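Local coordinates for type 2A phosphatase-associated protein 42 (Saccharomyces cerevisiae, PDB 2V0P) that associates with type 2A-like phosphatase catalytic subunits, inhibits the phosphatase SIT4 and negatively regulates TOR signalling, at residues 95-103 against 225-233; 108-119 against 132-141. All coordinates share one frame; numbering follows the deposited sequence. Where two conformers were deposited one is given.

Contact 1 of 2, residues 95-103 against 225-233; sequences QRQSMKLIY and ECEMLSNFL. With ZN (zinc ion), chain D.
An antiparallel helix pair of the TPR-like domain packs here: Leu101 on helix 93-120 faces Cys226, Leu229 and Ser230 near the C-terminal end of helix 199-231, and Leu233 just beyond them. The segment axes come within 9.7 Å and run at 160° to each other. Leu101 and Leu233 make the largest contributions to the buried surface. The CD2 branch of Leu101 lies 3.7 Å from Cys226 O and also meets Cys226 SG and Leu229 CB, while the CD1 branch turns to Ser230 and meets Leu233 tip to tip, CD1 to CD1 at 4.0 Å. Leu233 crosses Gln97 at a slant; both its methyls rest on Gln97 CB, and CD2 stands 3.4 Å from Gln97 OE1. Its CD1 also reaches the backbone of Ser98, whose OG is hydrogen-bonded to Ala94 O.

In this TPR-like domain helix 199-231, distant in sequence, lies antiparallel to helix 93-120, and water supplements the packing. One water donates both to Gln97 OE1 and to Leu229 O, 2.7 Å each, tying the two helices together; Gln97 of the second subunit donates to the same OE1, so the seam continues into the dimer interface. A second water sits between Lys100 NZ and Glu225 OE2. Lys100 NZ and Glu225 OE2 themselves stay 4.5 Å apart, beyond a salt bridge; Lys100 NZ also bonds Ser84 O and Arg86 O, and Glu225 OE1 bonds Gln221. With CG anti to the backbone nitrogen (chi1 -171°), Lys100 lays that carbon against Leu229 CD1. Beside Leu101, Cys226 SG binds the zinc ion at 2.3 Å.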
# COMPACT_ATOMS: atom_id res chain seq x y z
N GLN A 95 -2.50 9.78 -19.85
CA GLN A 95 -2.87 11.13 -19.52
C GLN A 95 -3.85 11.16 -18.37
O GLN A 95 -3.75 11.99 -17.46
CB GLN A 95 -3.47 11.83 -20.74
CG GLN A 95 -2.47 12.10 -21.83
CD GLN A 95 -1.47 13.18 -21.47
OE1 GLN A 95 -0.25 12.96 -21.53
NE2 GLN A 95 -1.97 14.37 -21.12
N ARG A 96 -4.79 10.23 -18.41
CA ARG A 96 -5.80 10.08 -17.41
C ARG A 96 -5.24 9.59 -16.06
O ARG A 96 -5.57 10.19 -15.03
CB ARG A 96 -7.03 9.37 -17.99
CG ARG A 96 -7.55 8.13 -17.40
CD ARG A 96 -8.73 7.71 -18.25
NE ARG A 96 -8.73 6.29 -18.61
CZ ARG A 96 -9.19 5.82 -19.76
NH1 ARG A 96 -9.67 6.66 -20.68
NH2 ARG A 96 -9.16 4.52 -20.01
N GLN A 97 -4.31 8.63 -16.09
CA GLN A 97 -3.62 8.21 -14.94
C GLN A 97 -2.66 9.25 -14.39
O GLN A 97 -2.59 9.42 -13.16
CB GLN A 97 -2.94 6.84 -15.14
CG GLN A 97 -3.95 5.71 -15.26
CD GLN A 97 -3.32 4.40 -15.61
OE1 GLN A 97 -2.18 4.13 -15.23
NE2 GLN A 97 -4.04 3.57 -16.38
N SER A 98 -1.95 9.93 -15.27
CA SER A 98 -1.04 10.98 -14.83
C SER A 98 -1.80 12.12 -14.13
O SER A 98 -1.38 12.59 -13.10
CB SER A 98 -0.23 11.52 -15.99
OG SER A 98 0.63 10.53 -16.55
N MSE A 99 -2.90 12.55 -14.73
CA MSE A 99 -3.81 13.56 -14.14
C MSE A 99 -4.22 13.17 -12.70
O MSE A 99 -4.21 13.99 -11.81
CB MSE A 99 -5.05 13.73 -15.01
CG MSE A 99 -5.00 14.89 -15.99
SE MSE A 99 -4.44 16.61 -15.21
CE MSE A 99 -5.31 16.74 -13.55
N LYS A 100 -4.56 11.91 -12.46
CA LYS A 100 -4.89 11.47 -11.11
C LYS A 100 -3.81 11.82 -10.10
O LYS A 100 -4.12 12.25 -9.02
CB LYS A 100 -5.28 9.98 -11.03
CG LYS A 100 -5.83 9.60 -9.65
CD LYS A 100 -7.27 10.06 -9.46
CE LYS A 100 -7.72 9.77 -8.04
NZ LYS A 100 -8.81 10.72 -7.65
N LEU A 101 -2.56 11.70 -10.49
CA LEU A 101 -1.43 11.96 -9.61
C LEU A 101 -1.36 13.43 -9.32
O LEU A 101 -1.11 13.84 -8.18
CB LEU A 101 -0.12 11.49 -10.25
CG LEU A 101 0.03 10.00 -10.66
CD1 LEU A 101 1.39 9.78 -11.03
CD2 LEU A 101 -0.40 9.10 -9.55
N ILE A 102 -1.61 14.23 -10.36
CA ILE A 102 -1.71 15.67 -10.18
C ILE A 102 -2.82 16.06 -9.16
O ILE A 102 -2.52 16.77 -8.26
CB ILE A 102 -1.91 16.38 -11.51
CG1 ILE A 102 -0.59 16.43 -12.22
CG2 ILE A 102 -2.44 17.86 -11.23
CD1 ILE A 102 -0.72 16.68 -13.72
N TYR A 103 -4.05 15.60 -9.33
CA TYR A 103 -5.08 15.73 -8.35
C TYR A 103 -4.66 15.36 -6.91
O TYR A 103 -4.91 16.15 -5.98
CB TYR A 103 -6.36 14.98 -8.75
CG TYR A 103 -6.96 15.51 -10.06
CD1 TYR A 103 -6.92 16.86 -10.40
CD2 TYR A 103 -7.50 14.62 -10.99
CE1 TYR A 103 -7.48 17.33 -11.63
CE2 TYR A 103 -8.03 15.08 -12.20
CZ TYR A 103 -8.01 16.39 -12.52
OH TYR A 103 -8.54 16.77 -13.76
N GLU A 225 -2.00 6.20 -1.94
CA GLU A 225 -2.72 6.03 -3.18
C GLU A 225 -1.89 6.58 -4.32
O GLU A 225 -1.69 5.86 -5.32
CB GLU A 225 -4.09 6.69 -3.13
CG GLU A 225 -5.08 6.27 -4.23
CD GLU A 225 -6.37 7.06 -4.12
OE1 GLU A 225 -6.88 7.22 -2.98
OE2 GLU A 225 -6.89 7.54 -5.15
N CYS A 226 -1.33 7.78 -4.16
CA CYS A 226 -0.46 8.33 -5.20
C CYS A 226 0.77 7.45 -5.56
O CYS A 226 1.07 7.18 -6.72
CB CYS A 226 0.03 9.69 -4.81
SG CYS A 226 0.84 10.50 -6.18
N GLU A 227 1.50 7.04 -4.54
CA GLU A 227 2.63 6.18 -4.74
C GLU A 227 2.23 4.86 -5.44
O GLU A 227 2.94 4.39 -6.33
CB GLU A 227 3.30 5.92 -3.42
CG GLU A 227 4.02 7.12 -2.86
CD GLU A 227 4.57 6.85 -1.45
OE1 GLU A 227 5.17 5.78 -1.22
OE2 GLU A 227 4.38 7.74 -0.58
N MSE A 228 1.09 4.30 -5.08
CA MSE A 228 0.65 3.04 -5.67
C MSE A 228 0.32 3.20 -7.16
O MSE A 228 0.81 2.43 -7.95
CB MSE A 228 -0.52 2.41 -4.89
CG MSE A 228 -0.15 2.13 -3.48
SE MSE A 228 1.03 0.57 -3.36
CE MSE A 228 2.81 1.37 -3.12
N LEU A 229 -0.49 4.21 -7.50
CA LEU A 229 -0.88 4.49 -8.90
C LEU A 229 0.25 4.95 -9.76
O LEU A 229 0.27 4.68 -10.98
CB LEU A 229 -2.02 5.50 -8.95
CG LEU A 229 -3.38 5.16 -8.32
CD1 LEU A 229 -4.15 6.51 -8.08
CD2 LEU A 229 -4.16 4.31 -9.18
N SER A 230 1.25 5.55 -9.13
CA SER A 230 2.46 5.98 -9.84
C SER A 230 3.30 4.81 -10.31
O SER A 230 3.91 4.87 -11.38
CB SER A 230 3.34 6.85 -8.95
OG SER A 230 4.06 6.04 -8.05
N ASN A 231 3.37 3.76 -9.51
CA ASN A 231 4.22 2.59 -9.89
C ASN A 231 3.74 1.93 -11.14
O ASN A 231 4.53 1.36 -11.92
CB ASN A 231 4.22 1.60 -8.77
CG ASN A 231 5.14 2.01 -7.65
OD1 ASN A 231 6.26 2.49 -7.89
ND2 ASN A 231 4.68 1.81 -6.41
N PHE A 232 2.43 1.96 -11.34
CA PHE A 232 1.81 1.41 -12.52
C PHE A 232 2.01 2.25 -13.80
O PHE A 232 1.68 1.79 -14.90
CB PHE A 232 0.35 1.12 -12.23
CG PHE A 232 0.17 0.01 -11.26
CD1 PHE A 232 0.54 -1.29 -11.60
CD2 PHE A 232 -0.32 0.25 -9.99
CE1 PHE A 232 0.39 -2.33 -10.70
CE2 PHE A 232 -0.47 -0.79 -9.09
CZ PHE A 232 -0.12 -2.06 -9.45
N LEU A 233 2.53 3.46 -13.65
CA LEU A 233 2.89 4.31 -14.79
C LEU A 233 4.39 4.24 -15.10
O LEU A 233 4.82 4.47 -16.24
CB LEU A 233 2.44 5.76 -14.57
CG LEU A 233 0.96 6.07 -14.80
CD1 LEU A 233 0.62 7.48 -14.27
CD2 LEU A 233 0.51 5.89 -16.28
ZN ZN D . 1.76 12.23 -5.02
O HOH W 1 -1.86 4.83 -12.67
O HOH W 2 -8.87 9.51 -4.95

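Contact 2 of 2, residues 108-119 against 132-141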
# COMPACT_ATOMS: atom_id res chain seq x y z
N VAL A 108 -3.27 17.02 -1.42
CA VAL A 108 -2.29 17.10 -0.37
C VAL A 108 -1.74 18.51 -0.14
O VAL A 108 -1.66 18.94 1.01
CB VAL A 108 -1.19 16.02 -0.51
CG1 VAL A 108 -0.10 16.23 0.51
CG2 VAL A 108 -1.82 14.59 -0.42
N GLU A 109 -1.42 19.26 -1.22
CA GLU A 109 -0.98 20.62 -1.05
C GLU A 109 -2.06 21.45 -0.30
O GLU A 109 -1.69 22.15 0.62
CB GLU A 109 -0.63 21.28 -2.37
CG GLU A 109 0.14 22.54 -2.26
CD GLU A 109 0.76 22.95 -3.58
OE1 GLU A 109 1.04 22.05 -4.42
OE2 GLU A 109 1.00 24.17 -3.78
N SER A 110 -3.31 21.36 -0.72
CA SER A 110 -4.39 22.07 -0.06
C SER A 110 -4.48 21.67 1.41
O SER A 110 -4.63 22.52 2.28
CB SER A 110 -5.74 21.87 -0.72
OG SER A 110 -5.83 22.58 -1.90
N PHE A 111 -4.42 20.38 1.67
CA PHE A 111 -4.45 19.87 3.05
C PHE A 111 -3.33 20.48 3.86
O PHE A 111 -3.55 20.86 4.99
CB PHE A 111 -4.42 18.32 3.07
CG PHE A 111 -5.75 17.67 2.81
CD1 PHE A 111 -6.85 17.98 3.60
CD2 PHE A 111 -5.88 16.68 1.84
CE1 PHE A 111 -8.08 17.41 3.39
CE2 PHE A 111 -7.10 16.10 1.61
CZ PHE A 111 -8.24 16.47 2.40
N ILE A 112 -2.14 20.60 3.28
CA ILE A 112 -1.00 21.18 3.99
C ILE A 112 -1.10 22.73 4.23
O ILE A 112 -0.80 23.23 5.30
CB ILE A 112 0.34 20.70 3.37
CG1 ILE A 112 0.42 19.15 3.50
CG2 ILE A 112 1.51 21.36 4.04
CD1 ILE A 112 1.68 18.54 2.96
N ASN A 113 -1.58 23.43 3.21
CA ASN A 113 -2.03 24.81 3.33
C ASN A 113 -2.95 25.01 4.54
O ASN A 113 -2.68 25.84 5.34
CB ASN A 113 -2.74 25.22 2.02
CG ASN A 113 -1.79 25.41 0.89
OD1 ASN A 113 -0.60 25.39 1.09
ND2 ASN A 113 -2.30 25.63 -0.33
N PHE A 114 -3.99 24.18 4.68
CA PHE A 114 -4.92 24.22 5.76
C PHE A 114 -4.20 24.10 7.15
O PHE A 114 -4.42 24.89 7.95
CB PHE A 114 -5.98 23.17 5.58
CG PHE A 114 -6.92 22.99 6.76
CD1 PHE A 114 -7.72 24.06 7.24
CD2 PHE A 114 -7.05 21.75 7.36
CE1 PHE A 114 -8.56 23.89 8.31
CE2 PHE A 114 -7.97 21.57 8.46
CZ PHE A 114 -8.71 22.67 8.94
N LEU A 115 -3.33 23.10 7.34
CA LEU A 115 -2.64 22.91 8.60
C LEU A 115 -1.68 24.03 8.86
O LEU A 115 -1.52 24.49 9.98
CB LEU A 115 -1.89 21.52 8.63
CG LEU A 115 -2.76 20.30 8.39
CD1 LEU A 115 -1.90 18.99 8.37
CD2 LEU A 115 -3.94 20.10 9.31
N THR A 116 -1.00 24.49 7.83
CA THR A 116 -0.09 25.52 7.99
C THR A 116 -0.84 26.81 8.50
O THR A 116 -0.36 27.51 9.38
CB THR A 116 0.58 25.76 6.72
OG1 THR A 116 1.43 24.62 6.44
CG2 THR A 116 1.41 27.03 6.77
N LEU A 117 -2.03 27.01 7.95
CA LEU A 117 -2.88 28.16 8.29
C LEU A 117 -3.28 28.04 9.75
O LEU A 117 -3.18 29.03 10.45
CB LEU A 117 -4.12 28.22 7.42
CG LEU A 117 -5.11 29.39 7.66
CD1 LEU A 117 -4.46 30.66 7.36
CD2 LEU A 117 -6.26 29.19 6.77
N LEU A 118 -3.72 26.86 10.19
CA LEU A 118 -4.10 26.68 11.59
C LEU A 118 -2.92 26.90 12.53
O LEU A 118 -3.04 27.56 13.58
CB LEU A 118 -4.74 25.34 11.87
CG LEU A 118 -6.06 24.96 11.26
CD1 LEU A 118 -6.36 23.51 11.61
CD2 LEU A 118 -7.17 25.86 11.74
N GLN A 119 -1.77 26.37 12.13
CA GLN A 119 -0.53 26.63 12.82
C GLN A 119 -0.20 28.13 12.91
O GLN A 119 0.26 28.62 13.92
CB GLN A 119 0.61 25.87 12.13
CG GLN A 119 1.93 25.87 12.89
CD GLN A 119 2.93 24.92 12.28
OE1 GLN A 119 3.50 25.19 11.21
NE2 GLN A 119 3.16 23.79 12.94
N LEU A 132 3.03 17.60 10.80
CA LEU A 132 3.30 18.73 9.89
C LEU A 132 4.76 19.13 9.87
O LEU A 132 5.33 19.38 8.81
CB LEU A 132 2.43 19.95 10.26
CG LEU A 132 2.55 21.14 9.30
CD1 LEU A 132 1.92 20.80 7.94
CD2 LEU A 132 1.92 22.41 9.88
N GLY A 133 5.36 19.21 11.05
CA GLY A 133 6.74 19.56 11.19
C GLY A 133 7.71 18.53 10.62
O GLY A 133 8.80 18.88 10.22
N ASN A 134 7.31 17.27 10.58
CA ASN A 134 8.21 16.23 10.10
C ASN A 134 8.50 16.26 8.59
O ASN A 134 9.39 15.54 8.11
CB ASN A 134 7.70 14.85 10.54
CG ASN A 134 7.81 14.62 12.05
OD1 ASN A 134 8.67 15.18 12.73
ND2 ASN A 134 6.94 13.78 12.57
N PHE A 135 7.77 17.09 7.84
CA PHE A 135 8.01 17.23 6.41
C PHE A 135 9.25 18.07 6.22
O PHE A 135 9.26 19.24 6.57
CB PHE A 135 6.83 17.85 5.69
CG PHE A 135 5.52 17.14 5.92
CD1 PHE A 135 5.46 15.77 5.96
CD2 PHE A 135 4.35 17.86 6.07
CE1 PHE A 135 4.26 15.12 6.17
CE2 PHE A 135 3.15 17.22 6.28
CZ PHE A 135 3.10 15.85 6.32
N LYS A 136 10.31 17.47 5.68
CA LYS A 136 11.53 18.21 5.38
C LYS A 136 11.23 19.22 4.27
O LYS A 136 11.69 20.35 4.31
CB LYS A 136 12.69 17.28 5.02
CG LYS A 136 13.24 16.51 6.23
CD LYS A 136 14.53 15.70 5.96
CE LYS A 136 14.27 14.38 5.19
NZ LYS A 136 13.04 13.64 5.64
N ASP A 137 10.42 18.78 3.30
CA ASP A 137 9.95 19.62 2.20
C ASP A 137 8.43 19.68 2.23
O ASP A 137 7.74 18.75 1.79
CB ASP A 137 10.44 19.09 0.84
CG ASP A 137 10.15 20.06 -0.32
OD1 ASP A 137 9.35 21.02 -0.15
OD2 ASP A 137 10.73 19.86 -1.41
N ARG A 138 7.92 20.80 2.75
CA ARG A 138 6.49 21.01 2.86
C ARG A 138 5.77 20.72 1.55
O ARG A 138 4.67 20.25 1.57
CB ARG A 138 6.24 22.44 3.37
CG ARG A 138 4.81 22.89 3.44
CD ARG A 138 4.52 23.88 2.35
NE ARG A 138 3.62 24.94 2.80
CZ ARG A 138 2.35 25.05 2.44
NH1 ARG A 138 1.80 24.16 1.59
NH2 ARG A 138 1.64 26.05 2.92
N TYR A 139 6.41 20.98 0.43
CA TYR A 139 5.77 20.80 -0.87
C TYR A 139 6.04 19.45 -1.49
O TYR A 139 5.39 19.08 -2.47
CB TYR A 139 6.17 21.93 -1.84
CG TYR A 139 5.59 23.26 -1.43
CD1 TYR A 139 4.24 23.55 -1.68
CD2 TYR A 139 6.36 24.21 -0.76
CE1 TYR A 139 3.69 24.77 -1.29
CE2 TYR A 139 5.82 25.43 -0.37
CZ TYR A 139 4.49 25.70 -0.64
OH TYR A 139 3.94 26.91 -0.25
N ASN A 140 6.98 18.70 -0.91
CA ASN A 140 7.19 17.28 -1.26
C ASN A 140 7.06 16.36 -0.02
O ASN A 140 8.03 15.75 0.39
CB ASN A 140 8.54 17.09 -1.97
CG ASN A 140 8.70 15.70 -2.60
OD1 ASN A 140 7.73 14.96 -2.79
ND2 ASN A 140 9.95 15.35 -2.93
N PRO A 141 5.86 16.24 0.54
CA PRO A 141 5.73 15.54 1.82
C PRO A 141 5.78 14.03 1.58
O PRO A 141 5.27 13.54 0.57
CB PRO A 141 4.33 15.90 2.28
CG PRO A 141 3.59 16.17 1.01
CD PRO A 141 4.55 16.65 0.00
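Arg138 reaches across to helix 93-120 and meets Asn113 at about a right angle, the guanidinium and amide planes 65° apart. Both terminal nitrogens grip one oxygen, Asn113 OD1: NH1 at 2.7 Å and NH2 at 3.0 Å, each with the acceptor near the guanidinium plane. Bends at chi2 (-107°) and chi3 (-142°) carry the group there, its flank sliding past Ile112, whose CG2 lies 3.7 Å from Arg138 CG. Ile112 CG2 and Thr116 OG1 lie over one face of the guanidinium, and Tyr139 OH covers the opposite face. An alanine in place of Arg138 is likely to leave Asn113 OD1 without these two donors and to remove the packing of Arg138 CG on Ile112 CG2.

In the TPR-like domain the chain after helix 126-133 runs back antiparallel along helix 93-120. This returning chain contains a type I turn, Asp137 to Asn140, in which Asp137 OD1 takes the backbone NH of Tyr139 as an Asx turn. Leu132 enters as a knob among Ile112, Leu115, Thr116 and Gln119, its CD2 3.5 Å from Gln119 OE1. Farther along, Ile112 CD1 meets Pro141 CG at 3.6 Å and approaches Phe135 CE2, while Pro141 CB covers a face of the Phe135 ring. Glu109 OE2 meets the Tyr139 ring at its edge, 3.7 Å from CE1.

Both contacts use helix 93-120, contact 1 its N-terminal part and contact 2 its later turns, with centres 21 Å apart. Contact 1 closes a long excursion of the chain, bringing the distant helix 199-231 alongside; contact 2 lies within that excursion and joins the helix to chain only a short way on. Each is partly buried, but contact 1 lies farther from the centre of the chain and borders the second subunit, whereas contact 2 touches no other chain. Both have an apolar centre; they differ in how polar groups are joined, by water in contact 1, beside a zinc-bound cysteine, and directly, arginine to asparagine, in contact 2.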